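Chlorite dismutase (Nitrobacter winogradskyi, PDB 3QPI) is a heme b enzyme that breaks chlorite down to chloride and molecular oxygen. Local coordinates at residues L87-K92 against V175-A180; P123-Q128 against T143-A148; A82-L87 against Y147-A152. All coordinates share one frame; numbering follows the deposited sequence.

Overall arrangement
Contacts 1 and 2 pair strands 84-92 with 171-181 and 126-131 with 141-147 of one antiparallel sheet; contact 3 joins the start of 84-92 to the end of 141-147 and the turn beyond it. All three are mainly buried. Contact 1 is the most central, its centre about 6 Å from that of the chain, and contact 3, at about 13 Å, lies toward the surface, where Pro149 is exposed. Contacts 1 and 3 share Leu87; contacts 2 and 3 share Tyr147 and Ala148. Contacts 1 and 2 are linked through Ile88 O and Thr143 OG1, and both reach the heme: contact 1 with aliphatic groups and a lysine, contact 2 with an aromatic ring and an arginine.

Contact 1. Residues L87-K92 against V175-A180; sequences LIPIRK and VDIRLA. With HEM (protoporphyrin IX containing Fe), chain C.
Ile177 O receives two hydrogen bonds from opposite faces of its carbonyl plane. Leu87 N reaches Ile177 O from the neighbouring strand at 2.9 Å, and Arg178 NH1 reaches the same Ile177 O at 3.1 Å. The guanidinium nitrogen stands well above that plane, 72° out of it, whereas the carbonyl oxygen lies in the plane of the guanidinium. The bend in Arg178 at chi2 (-63°) folds its chain back to this position. There Arg178 NH2 forms a salt bridge with Asp176 OD1 at 3.0 Å. Both charges have further mates: Asp176 OD2 pairs with Arg163 and Arg178 NE with Glu156. Ile88 lies alongside Asp176, its CG1 3.6 Å from OD1, so an aliphatic branch borders the ion pair.

The strands run antiparallel at 162° in the sheet of a dimeric alpha/beta barrel family protein. Leu87 and Ile177 form a hydrogen-bonded pair, Ile177 N returning a bond to Leu87 O. Pro89 interrupts this pattern: having no N-H to give, it sets CD against Val175 O, while Pro89 O still accepts from Val175 N at 3.3 Å.

On the face that carries Leu87, Pro89, Val175 and Ile177 the contact is apolar. Leu87 and Ile177 point the same way, with Leu87 CD2 3.9 Å from Ile177 CD1, and the Pro89 ring lies against Val175 CB. The opposite face turns to the heme. CD1 of Ile88 meets a vinyl carbon, HEM CBC, and CD1 of Ile90 meets a methyl, HEM CMD. Lys92 extends fully beyond CG, and its NZ donates to the propionate oxygen HEM O2D at 2.8 Å while also forming a salt bridge with Glu167.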
loop_
_atom_site.group_PDB
_atom_site.type_symbol
_atom_site.label_atom_id
_atom_site.label_comp_id
_atom_site.label_asym_id
_atom_site.label_seq_id
_atom_site.Cartn_x
_atom_site.Cartn_y
_atom_site.Cartn_z
ATOM N N LEU A 87 -2.032 4.772 -4.108
ATOM C CA LEU A 87 -2.355 4.662 -2.707
ATOM C C LEU A 87 -3.462 3.610 -2.598
ATOM O O LEU A 87 -4.542 3.782 -3.177
ATOM C CB LEU A 87 -2.827 6.017 -2.180
ATOM C CG LEU A 87 -3.343 6.040 -0.724
ATOM C CD1 LEU A 87 -2.262 5.647 0.265
ATOM C CD2 LEU A 87 -3.867 7.410 -0.407
ATOM N N ILE A 88 -3.190 2.516 -1.887
ATOM C CA ILE A 88 -4.175 1.451 -1.717
ATOM C C ILE A 88 -4.426 1.169 -0.225
ATOM O O ILE A 88 -3.651 0.455 0.429
ATOM C CB ILE A 88 -3.755 0.172 -2.460
ATOM C CG1 ILE A 88 -3.525 0.462 -3.958
ATOM C CG2 ILE A 88 -4.817 -0.938 -2.297
ATOM C CD1 ILE A 88 -2.874 -0.700 -4.705
ATOM N N PRO A 89 -5.504 1.761 0.318
ATOM C CA PRO A 89 -5.948 1.516 1.696
ATOM C C PRO A 89 -6.562 0.132 1.799
ATOM O O PRO A 89 -7.326 -0.257 0.901
ATOM C CB PRO A 89 -7.012 2.593 1.935
ATOM C CG PRO A 89 -6.854 3.576 0.762
ATOM C CD PRO A 89 -6.344 2.762 -0.359
ATOM N N ILE A 90 -6.205 -0.608 2.849
ATOM C CA ILE A 90 -6.633 -2.007 2.998
ATOM C C ILE A 90 -7.057 -2.318 4.437
ATOM O O ILE A 90 -6.444 -1.843 5.393
ATOM C CB ILE A 90 -5.508 -2.995 2.581
ATOM C CG1 ILE A 90 -5.413 -3.079 1.056
ATOM C CG2 ILE A 90 -5.731 -4.409 3.205
ATOM C CD1 ILE A 90 -4.062 -3.591 0.571
ATOM N N ARG A 91 -8.126 -3.090 4.571
ATOM C CA ARG A 91 -8.562 -3.566 5.870
ATOM C C ARG A 91 -8.729 -5.068 5.797
ATOM O O ARG A 91 -9.397 -5.573 4.895
ATOM C CB ARG A 91 -9.886 -2.928 6.318
ATOM C CG ARG A 91 -10.321 -3.458 7.691
ATOM C CD ARG A 91 -11.422 -2.660 8.356
ATOM N NE ARG A 91 -12.572 -2.474 7.478
ATOM C CZ ARG A 91 -13.835 -2.397 7.900
ATOM N NH1 ARG A 91 -14.109 -2.495 9.206
ATOM N NH2 ARG A 91 -14.827 -2.234 7.015
ATOM N N LYS A 92 -8.098 -5.774 6.731
ATOM C CA LYS A 92 -8.250 -7.218 6.827
ATOM C C LYS A 92 -9.334 -7.570 7.869
ATOM O O LYS A 92 -9.678 -6.741 8.733
ATOM C CB LYS A 92 -6.905 -7.893 7.127
ATOM C CG LYS A 92 -5.870 -7.694 5.990
ATOM C CD LYS A 92 -4.596 -8.479 6.264
ATOM C CE LYS A 92 -3.594 -8.385 5.104
ATOM N NZ LYS A 92 -2.423 -9.290 5.327
ATOM N N VAL A 175 -9.442 0.028 -1.577
ATOM C CA VAL A 175 -9.779 1.042 -2.554
ATOM C C VAL A 175 -8.553 1.300 -3.419
ATOM O O VAL A 175 -7.423 1.275 -2.934
ATOM C CB VAL A 175 -10.230 2.356 -1.882
ATOM C CG1 VAL A 175 -10.677 3.381 -2.942
ATOM C CG2 VAL A 175 -11.342 2.085 -0.860
ATOM N N ASP A 176 -8.794 1.530 -4.701
ATOM C CA ASP A 176 -7.735 1.803 -5.647
ATOM C C ASP A 176 -7.641 3.318 -5.951
ATOM O O ASP A 176 -8.510 3.887 -6.623
ATOM C CB ASP A 176 -7.989 1.009 -6.938
ATOM C CG ASP A 176 -7.123 -0.235 -7.038
ATOM O OD1 ASP A 176 -6.119 -0.339 -6.304
ATOM O OD2 ASP A 176 -7.444 -1.117 -7.856
ATOM N N ILE A 177 -6.602 3.969 -5.431
ATOM C CA ILE A 177 -6.317 5.362 -5.786
ATOM C C ILE A 177 -5.055 5.441 -6.644
ATOM O O ILE A 177 -4.021 4.872 -6.282
ATOM C CB ILE A 177 -6.158 6.229 -4.522
ATOM C CG1 ILE A 177 -7.398 6.080 -3.631
ATOM C CG2 ILE A 177 -5.955 7.702 -4.900
ATOM C CD1 ILE A 177 -7.244 6.663 -2.281
ATOM N N ARG A 178 -5.136 6.120 -7.790
ATOM C CA ARG A 178 -3.951 6.293 -8.631
ATOM C C ARG A 178 -3.600 7.766 -8.808
ATOM O O ARG A 178 -4.485 8.605 -8.961
ATOM C CB ARG A 178 -4.138 5.637 -10.014
ATOM C CG ARG A 178 -4.367 4.126 -9.956
ATOM C CD ARG A 178 -3.157 3.374 -9.379
ATOM N NE ARG A 178 -3.388 1.932 -9.352
ATOM C CZ ARG A 178 -3.914 1.259 -8.324
ATOM N NH1 ARG A 178 -4.274 1.883 -7.197
ATOM N NH2 ARG A 178 -4.094 -0.057 -8.431
ATOM N N LEU A 179 -2.302 8.065 -8.841
ATOM C CA LEU A 179 -1.824 9.451 -8.850
ATOM C C LEU A 179 -0.809 9.737 -9.944
ATOM O O LEU A 179 -0.090 8.838 -10.388
ATOM C CB LEU A 179 -1.122 9.795 -7.529
ATOM C CG LEU A 179 -1.806 9.632 -6.175
ATOM C CD1 LEU A 179 -3.127 10.397 -6.124
ATOM C CD2 LEU A 179 -1.985 8.098 -5.822
ATOM N N ALA A 180 -0.722 11.021 -10.302
ATOM C CA ALA A 180 0.320 11.554 -11.173
ATOM C C ALA A 180 0.957 12.758 -10.480
ATOM O O ALA A 180 0.256 13.596 -9.898
ATOM C CB ALA A 180 -0.267 11.974 -12.519
HETATM C CHA HEM C . 3.539 -6.016 3.737
HETATM C CHB HEM C . 6.865 -6.370 0.314
HETATM C CHC HEM C . 3.652 -4.782 -2.973
HETATM C CHD HEM C . 0.330 -4.730 0.391
HETATM C C1A HEM C . 4.685 -6.213 3.045
HETATM C C2A HEM C . 5.906 -6.651 3.702
HETATM C C3A HEM C . 6.878 -6.751 2.773
HETATM C C4A HEM C . 6.255 -6.382 1.504
HETATM C CMA HEM C . 8.360 -7.214 3.025
HETATM C CAA HEM C . 5.943 -6.961 5.207
HETATM C CBA HEM C . 6.462 -5.820 6.070
HETATM C CGA HEM C . 6.604 -6.389 7.467
HETATM O O1A HEM C . 5.797 -5.960 8.313
HETATM O O2A HEM C . 7.479 -7.273 7.734
HETATM C C1B HEM C . 6.236 -5.950 -0.808
HETATM C C2B HEM C . 6.956 -5.739 -2.040
HETATM C C3B HEM C . 6.087 -5.265 -2.921
HETATM C C4B HEM C . 4.780 -5.191 -2.297
HETATM C CMB HEM C . 8.467 -5.950 -2.313
HETATM C CAB HEM C . 6.466 -4.915 -4.377
HETATM C CBB HEM C . 6.132 -3.720 -4.871
HETATM C C1C HEM C . 2.454 -4.647 -2.385
HETATM C C2C HEM C . 1.198 -4.194 -2.984
HETATM C C3C HEM C . 0.298 -4.157 -2.002
HETATM C C4C HEM C . 0.958 -4.622 -0.796
HETATM C CMC HEM C . 1.026 -3.763 -4.460
HETATM C CAC HEM C . -1.194 -3.785 -2.027
HETATM C CBC HEM C . -1.893 -3.939 -3.161
HETATM C C1D HEM C . 0.858 -5.014 1.586
HETATM C C2D HEM C . 0.088 -5.044 2.806
HETATM C C3D HEM C . 1.125 -5.444 3.847
HETATM C C4D HEM C . 2.366 -5.631 3.133
HETATM C CMD HEM C . -1.423 -4.740 3.071
HETATM C CAD HEM C . 0.904 -5.650 5.351
HETATM C CBD HEM C . 0.634 -7.151 5.538
HETATM C CGD HEM C . 0.230 -7.408 6.972
HETATM O O1D HEM C . 0.989 -6.996 7.878
HETATM O O2D HEM C . -0.847 -8.023 7.211
HETATM N NA HEM C . 4.908 -6.026 1.669
HETATM N NB HEM C . 4.894 -5.611 -0.973
HETATM N NC HEM C . 2.271 -4.908 -1.056
HETATM N ND HEM C . 2.198 -5.379 1.804
HETATM FE FE HEM C . 3.388 -5.608 0.335
#

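Contact 2. Residues P123-Q128 against T143-A148; sequences PAIARQ and TWFEYA. With HEM (protoporphyrin IX containing Fe), chain C.
Ala126 with Glu146 and Gln128 with Trp144 are antiparallel hydrogen-bonded pairs, their strands running at 160°, and between them the non-hydrogen-bonded pair Arg127 and Phe145 brings its CA atoms to 4.4 Å. The pairs belong to the beta hairpin made by strands 126-131 and 141-147. The shortest of the four backbone bonds between the two segments runs from Gln128 N to Trp144 O at 2.8 Å.

Arg127 and Phe145 share the face turned to the heme. Arg127 CB packs against Phe145 CD1 at 3.7 Å, and the Ile125 side chain crosses that of Phe145 at a slant, its CG2 also near CD1 of the ring. The tip of Phe145 is pressed closely against the porphyrin, CZ lying 3.1 Å from HEM C2C. With CG of Arg127 between the backbone N and the carbonyl carbon (chi1 70°), its extended chain passes over the macrocycle and puts NE 3.5 Å from HEM CHB. Methyl CMB then lies over one face of the guanidinium, offset toward its rim. Gln74 OE1 accepts from Arg127 NH1 and so helps to fix the group's rotation. An arginine over the heme in this way is consistent with the distal arginine of chlorite dismutases.

On the reverse face Trp144 NE1 donates within its ring plane to Glu146 OE2 at 2.9 Å, meeting the anti side of the carboxylate, 23° out of its plane. Gly78 N satisfies the other oxygen, OE1. Where the direct ladder stops, Ile125 CD1 lies against CB of Tyr147, and one water donates to Ala124 O at 2.8 Å while accepting from Ala148 N at 2.7 Å.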
loop_
_atom_site.group_PDB
_atom_site.type_symbol
_atom_site.label_atom_id
_atom_site.label_comp_id
_atom_site.label_asym_id
_atom_site.label_seq_id
_atom_site.Cartn_x
_atom_site.Cartn_y
_atom_site.Cartn_z
ATOM N N PRO A 123 13.752 -2.980 -8.919
ATOM C CA PRO A 123 13.480 -1.682 -8.297
ATOM C C PRO A 123 12.368 -0.861 -8.963
ATOM O O PRO A 123 12.045 0.213 -8.477
ATOM C CB PRO A 123 14.814 -0.957 -8.442
ATOM C CG PRO A 123 15.385 -1.501 -9.725
ATOM C CD PRO A 123 14.902 -2.923 -9.848
ATOM N N ALA A 124 11.788 -1.335 -10.053
ATOM C CA ALA A 124 10.758 -0.542 -10.727
ATOM C C ALA A 124 9.757 0.104 -9.739
ATOM O O ALA A 124 9.521 1.314 -9.784
ATOM C CB ALA A 124 10.016 -1.395 -11.765
ATOM N N ILE A 125 9.178 -0.702 -8.850
ATOM C CA ILE A 125 8.151 -0.208 -7.943
ATOM C C ILE A 125 8.768 0.064 -6.572
ATOM O O ILE A 125 9.272 -0.850 -5.950
ATOM C CB ILE A 125 6.986 -1.245 -7.769
ATOM C CG1 ILE A 125 6.523 -1.819 -9.124
ATOM C CG2 ILE A 125 5.821 -0.625 -7.012
ATOM C CD1 ILE A 125 5.919 -0.770 -10.091
ATOM N N ALA A 126 8.758 1.321 -6.127
ATOM C CA ALA A 126 9.157 1.670 -4.764
ATOM C C ALA A 126 7.911 1.692 -3.892
ATOM O O ALA A 126 6.817 1.998 -4.379
ATOM C CB ALA A 126 9.858 3.053 -4.721
ATOM N N ARG A 127 8.073 1.390 -2.604
ATOM C CA ARG A 127 6.918 1.220 -1.717
ATOM C C ARG A 127 7.173 1.777 -0.324
ATOM O O ARG A 127 8.319 1.856 0.135
ATOM C CB ARG A 127 6.567 -0.271 -1.571
ATOM C CG ARG A 127 7.596 -1.050 -0.764
ATOM C CD ARG A 127 7.309 -2.548 -0.665
ATOM N NE ARG A 127 8.076 -3.105 0.446
ATOM C CZ ARG A 127 9.399 -3.280 0.415
ATOM N NH1 ARG A 127 10.088 -2.968 -0.678
ATOM N NH2 ARG A 127 10.038 -3.756 1.475
ATOM N N GLN A 128 6.084 2.140 0.344
ATOM C CA GLN A 128 6.108 2.408 1.768
ATOM C C GLN A 128 4.792 1.951 2.389
ATOM O O GLN A 128 3.716 2.248 1.875
ATOM C CB GLN A 128 6.327 3.895 2.058
ATOM C CG GLN A 128 6.342 4.224 3.590
ATOM C CD GLN A 128 7.477 3.515 4.338
ATOM O OE1 GLN A 128 8.654 3.754 4.058
ATOM N NE2 GLN A 128 7.128 2.631 5.276
ATOM N N THR A 143 -1.038 1.590 1.836
ATOM C CA THR A 143 0.071 1.134 1.020
ATOM C C THR A 143 0.311 2.191 -0.055
ATOM O O THR A 143 -0.624 2.674 -0.689
ATOM C CB THR A 143 -0.178 -0.296 0.432
ATOM O OG1 THR A 143 -1.342 -0.315 -0.411
ATOM C CG2 THR A 143 -0.364 -1.298 1.566
ATOM N N TRP A 144 1.571 2.571 -0.204
ATOM C CA TRP A 144 1.971 3.689 -1.039
ATOM C C TRP A 144 3.058 3.189 -1.973
ATOM O O TRP A 144 4.023 2.545 -1.520
ATOM C CB TRP A 144 2.508 4.827 -0.157
ATOM C CG TRP A 144 3.092 5.933 -0.945
ATOM C CD1 TRP A 144 4.416 6.222 -1.099
ATOM C CD2 TRP A 144 2.370 6.888 -1.733
ATOM N NE1 TRP A 144 4.566 7.306 -1.928
ATOM C CE2 TRP A 144 3.330 7.737 -2.335
ATOM C CE3 TRP A 144 1.007 7.104 -1.992
ATOM C CZ2 TRP A 144 2.972 8.804 -3.179
ATOM C CZ3 TRP A 144 0.646 8.161 -2.839
ATOM C CH2 TRP A 144 1.632 9.005 -3.417
ATOM N N PHE A 145 2.882 3.467 -3.267
ATOM C CA PHE A 145 3.785 2.994 -4.312
ATOM C C PHE A 145 4.088 4.118 -5.304
ATOM O O PHE A 145 3.201 4.910 -5.646
ATOM C CB PHE A 145 3.134 1.808 -5.063
ATOM C CG PHE A 145 2.666 0.727 -4.145
ATOM C CD1 PHE A 145 3.553 -0.236 -3.693
ATOM C CD2 PHE A 145 1.354 0.706 -3.689
ATOM C CE1 PHE A 145 3.138 -1.202 -2.817
ATOM C CE2 PHE A 145 0.932 -0.250 -2.805
ATOM C CZ PHE A 145 1.819 -1.221 -2.371
ATOM N N GLU A 146 5.327 4.159 -5.781
ATOM C CA GLU A 146 5.753 5.138 -6.767
ATOM C C GLU A 146 6.499 4.432 -7.871
ATOM O O GLU A 146 7.289 3.522 -7.592
ATOM C CB GLU A 146 6.699 6.167 -6.143
ATOM C CG GLU A 146 6.149 6.848 -4.952
ATOM C CD GLU A 146 7.090 7.928 -4.396
ATOM O OE1 GLU A 146 8.249 8.074 -4.878
ATOM O OE2 GLU A 146 6.653 8.622 -3.464
ATOM N N TYR A 147 6.283 4.878 -9.111
ATOM C CA TYR A 147 6.911 4.252 -10.282
ATOM C C TYR A 147 6.876 5.170 -11.499
ATOM O O TYR A 147 6.078 6.104 -11.567
ATOM C CB TYR A 147 6.203 2.944 -10.619
ATOM C CG TYR A 147 4.702 3.053 -10.533
ATOM C CD1 TYR A 147 4.044 2.843 -9.325
ATOM C CD2 TYR A 147 3.938 3.368 -11.643
ATOM C CE1 TYR A 147 2.673 2.944 -9.228
ATOM C CE2 TYR A 147 2.545 3.462 -11.553
ATOM C CZ TYR A 147 1.918 3.250 -10.336
ATOM O OH TYR A 147 0.536 3.350 -10.208
ATOM N N ALA A 148 7.744 4.895 -12.464
ATOM C CA ALA A 148 7.740 5.622 -13.729
ATOM C C ALA A 148 6.481 5.269 -14.516
ATOM O O ALA A 148 5.947 4.170 -14.360
ATOM C CB ALA A 148 8.997 5.295 -14.528
HETATM C CHA HEM C . 3.539 -6.016 3.737
HETATM C CHB HEM C . 6.865 -6.370 0.314
HETATM C CHC HEM C . 3.652 -4.782 -2.973
HETATM C CHD HEM C . 0.330 -4.730 0.391
HETATM C C1A HEM C . 4.685 -6.213 3.045
HETATM C C2A HEM C . 5.906 -6.651 3.702
HETATM C C3A HEM C . 6.878 -6.751 2.773
HETATM C C4A HEM C . 6.255 -6.382 1.504
HETATM C CMA HEM C . 8.360 -7.214 3.025
HETATM C CAA HEM C . 5.943 -6.961 5.207
HETATM C CBA HEM C . 6.462 -5.820 6.070
HETATM C CGA HEM C . 6.604 -6.389 7.467
HETATM O O1A HEM C . 5.797 -5.960 8.313
HETATM O O2A HEM C . 7.479 -7.273 7.734
HETATM C C1B HEM C . 6.236 -5.950 -0.808
HETATM C C2B HEM C . 6.956 -5.739 -2.040
HETATM C C3B HEM C . 6.087 -5.265 -2.921
HETATM C C4B HEM C . 4.780 -5.191 -2.297
HETATM C CMB HEM C . 8.467 -5.950 -2.313
HETATM C CAB HEM C . 6.466 -4.915 -4.377
HETATM C CBB HEM C . 6.132 -3.720 -4.871
HETATM C C1C HEM C . 2.454 -4.647 -2.385
HETATM C C2C HEM C . 1.198 -4.194 -2.984
HETATM C C3C HEM C . 0.298 -4.157 -2.002
HETATM C C4C HEM C . 0.958 -4.622 -0.796
HETATM C CMC HEM C . 1.026 -3.763 -4.460
HETATM C CAC HEM C . -1.194 -3.785 -2.027
HETATM C CBC HEM C . -1.893 -3.939 -3.161
HETATM C C1D HEM C . 0.858 -5.014 1.586
HETATM C C2D HEM C . 0.088 -5.044 2.806
HETATM C C3D HEM C . 1.125 -5.444 3.847
HETATM C C4D HEM C . 2.366 -5.631 3.133
HETATM C CMD HEM C . -1.423 -4.740 3.071
HETATM C CAD HEM C . 0.904 -5.650 5.351
HETATM C CBD HEM C . 0.634 -7.151 5.538
HETATM C CGD HEM C . 0.230 -7.408 6.972
HETATM O O1D HEM C . 0.989 -6.996 7.878
HETATM O O2D HEM C . -0.847 -8.023 7.211
HETATM N NA HEM C . 4.908 -6.026 1.669
HETATM N NB HEM C . 4.894 -5.611 -0.973
HETATM N NC HEM C . 2.271 -4.908 -1.056
HETATM N ND HEM C . 2.198 -5.379 1.804
HETATM FE FE HEM C . 3.388 -5.608 0.335
HETATM O O HOH W 1 9.654 3.003 -12.017
#

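Contact 3. Residues A82-L87 against Y147-A152; sequences ATRAAL and YAPEHA
Arg84 and Tyr147 exchange two backbone hydrogen bonds: Tyr147 N to Arg84 O is short and straight (2.9 Å, 166°), whereas Arg84 N to Tyr147 O is more bent (3.0 Å, 141°). Arg84 also folds back on the residue before it, its NH1 donating to Thr83 O at 2.9 Å. A water donates to Ala85 O at 3.0 Å and lies 3.2 Å from Tyr147 OH, joining strand and phenol.

A chi1 of 43° tucks the Tyr147 ring back over its own main chain and lays it across residues 84-86. Arg84 O sits over the centre of one ring face and Ala85 N nearer the rim. Tyr147 CE2 meets Arg84 CB at 3.6 Å, the hydroxyl end reaches Ala86 CB, and Phe155 stacks with the ring. With an alanine in place of Tyr147, a gap would probably open between the Arg84-Ala85 backbone and Phe155, and the water on Ala85 O would lose its phenol neighbour.

Farther out, Pro149 CG lies over one face of the Arg84 guanidinium, and Pro149 CD touches Thr83 OG1 at 3.3 Å. The proline starts a 3-10 turn, 149-151, that leads to His151 at the N-cap of helix 152-163. Thr83 and Arg84 both face the single residue Tyr147, which marks a classic beta bulge where strand 84-92 begins.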
loop_
_atom_site.group_PDB
_atom_site.type_symbol
_atom_site.label_atom_id
_atom_site.label_comp_id
_atom_site.label_asym_id
_atom_site.label_seq_id
_atom_site.Cartn_x
_atom_site.Cartn_y
_atom_site.Cartn_z
ATOM N N ALA A 82 10.043 8.713 -11.078
ATOM C CA ALA A 82 8.877 8.006 -10.571
ATOM C C ALA A 82 7.729 8.997 -10.414
ATOM O O ALA A 82 7.429 9.441 -9.311
ATOM C CB ALA A 82 9.199 7.298 -9.237
ATOM N N THR A 83 7.098 9.344 -11.533
ATOM C CA THR A 83 6.077 10.388 -11.578
ATOM C C THR A 83 4.645 9.866 -11.482
ATOM O O THR A 83 3.685 10.615 -11.669
ATOM C CB THR A 83 6.191 11.193 -12.877
ATOM O OG1 THR A 83 5.986 10.322 -13.997
ATOM C CG2 THR A 83 7.574 11.871 -12.994
ATOM N N ARG A 84 4.500 8.584 -11.185
ATOM C CA ARG A 84 3.183 7.984 -11.036
ATOM C C ARG A 84 3.203 7.299 -9.700
ATOM O O ARG A 84 4.269 6.896 -9.217
ATOM C CB ARG A 84 2.882 6.968 -12.164
ATOM C CG ARG A 84 2.717 7.599 -13.583
ATOM C CD ARG A 84 1.464 8.474 -13.696
ATOM N NE ARG A 84 1.384 9.186 -14.977
ATOM C CZ ARG A 84 1.947 10.375 -15.231
ATOM N NH1 ARG A 84 2.657 11.021 -14.298
ATOM N NH2 ARG A 84 1.788 10.937 -16.422
ATOM N N ALA A 85 2.035 7.176 -9.091
ATOM C CA ALA A 85 1.963 6.559 -7.783
ATOM C C ALA A 85 0.593 5.942 -7.551
ATOM O O ALA A 85 -0.374 6.217 -8.297
ATOM C CB ALA A 85 2.285 7.608 -6.702
ATOM N N ALA A 86 0.520 5.100 -6.522
ATOM C CA ALA A 86 -0.732 4.502 -6.098
ATOM C C ALA A 86 -0.827 4.513 -4.580
ATOM O O ALA A 86 0.152 4.291 -3.863
ATOM C CB ALA A 86 -0.864 3.060 -6.619
ATOM N N LEU A 87 -2.032 4.772 -4.108
ATOM C CA LEU A 87 -2.355 4.662 -2.707
ATOM C C LEU A 87 -3.462 3.610 -2.598
ATOM O O LEU A 87 -4.542 3.782 -3.177
ATOM C CB LEU A 87 -2.827 6.017 -2.180
ATOM C CG LEU A 87 -3.343 6.040 -0.724
ATOM C CD1 LEU A 87 -2.262 5.647 0.265
ATOM C CD2 LEU A 87 -3.867 7.410 -0.407
ATOM N N TYR A 147 6.283 4.878 -9.111
ATOM C CA TYR A 147 6.911 4.252 -10.282
ATOM C C TYR A 147 6.876 5.170 -11.499
ATOM O O TYR A 147 6.078 6.104 -11.567
ATOM C CB TYR A 147 6.203 2.944 -10.619
ATOM C CG TYR A 147 4.702 3.053 -10.533
ATOM C CD1 TYR A 147 4.044 2.843 -9.325
ATOM C CD2 TYR A 147 3.938 3.368 -11.643
ATOM C CE1 TYR A 147 2.673 2.944 -9.228
ATOM C CE2 TYR A 147 2.545 3.462 -11.553
ATOM C CZ TYR A 147 1.918 3.250 -10.336
ATOM O OH TYR A 147 0.536 3.350 -10.208
ATOM N N ALA A 148 7.744 4.895 -12.464
ATOM C CA ALA A 148 7.740 5.622 -13.729
ATOM C C ALA A 148 6.481 5.269 -14.516
ATOM O O ALA A 148 5.947 4.170 -14.360
ATOM C CB ALA A 148 8.997 5.295 -14.528
ATOM N N PRO A 149 5.991 6.199 -15.354
ATOM C CA PRO A 149 4.777 5.909 -16.120
ATOM C C PRO A 149 4.891 4.582 -16.889
ATOM O O PRO A 149 3.900 3.856 -16.991
ATOM C CB PRO A 149 4.672 7.084 -17.106
ATOM C CG PRO A 149 5.475 8.204 -16.507
ATOM C CD PRO A 149 6.560 7.530 -15.667
ATOM N N GLU A 150 6.079 4.248 -17.386
ATOM C CA GLU A 150 6.234 3.059 -18.217
ATOM C C GLU A 150 6.151 1.752 -17.424
ATOM O O GLU A 150 6.138 0.680 -18.020
ATOM C CB GLU A 150 7.551 3.089 -18.992
ATOM C CG GLU A 150 8.771 2.974 -18.117
ATOM C CD GLU A 150 9.415 4.317 -17.862
ATOM O OE1 GLU A 150 8.680 5.340 -17.755
ATOM O OE2 GLU A 150 10.667 4.347 -17.786
ATOM N N HIS A 151 6.095 1.839 -16.095
ATOM C CA HIS A 151 5.985 0.642 -15.284
ATOM C C HIS A 151 4.597 0.483 -14.692
ATOM O O HIS A 151 4.370 -0.409 -13.867
ATOM C CB HIS A 151 7.009 0.664 -14.170
ATOM C CG HIS A 151 8.413 0.604 -14.658
ATOM N ND1 HIS A 151 9.417 1.385 -14.130
ATOM C CD2 HIS A 151 8.980 -0.128 -15.645
ATOM C CE1 HIS A 151 10.550 1.119 -14.754
ATOM N NE2 HIS A 151 10.312 0.207 -15.677
ATOM N N ALA A 152 3.667 1.335 -15.115
ATOM C CA ALA A 152 2.308 1.264 -14.591
ATOM C C ALA A 152 1.633 -0.084 -14.920
ATOM O O ALA A 152 0.868 -0.606 -14.107
ATOM C CB ALA A 152 1.473 2.421 -15.104
HETATM O O HOH W 2 -0.579 6.215 -11.240
#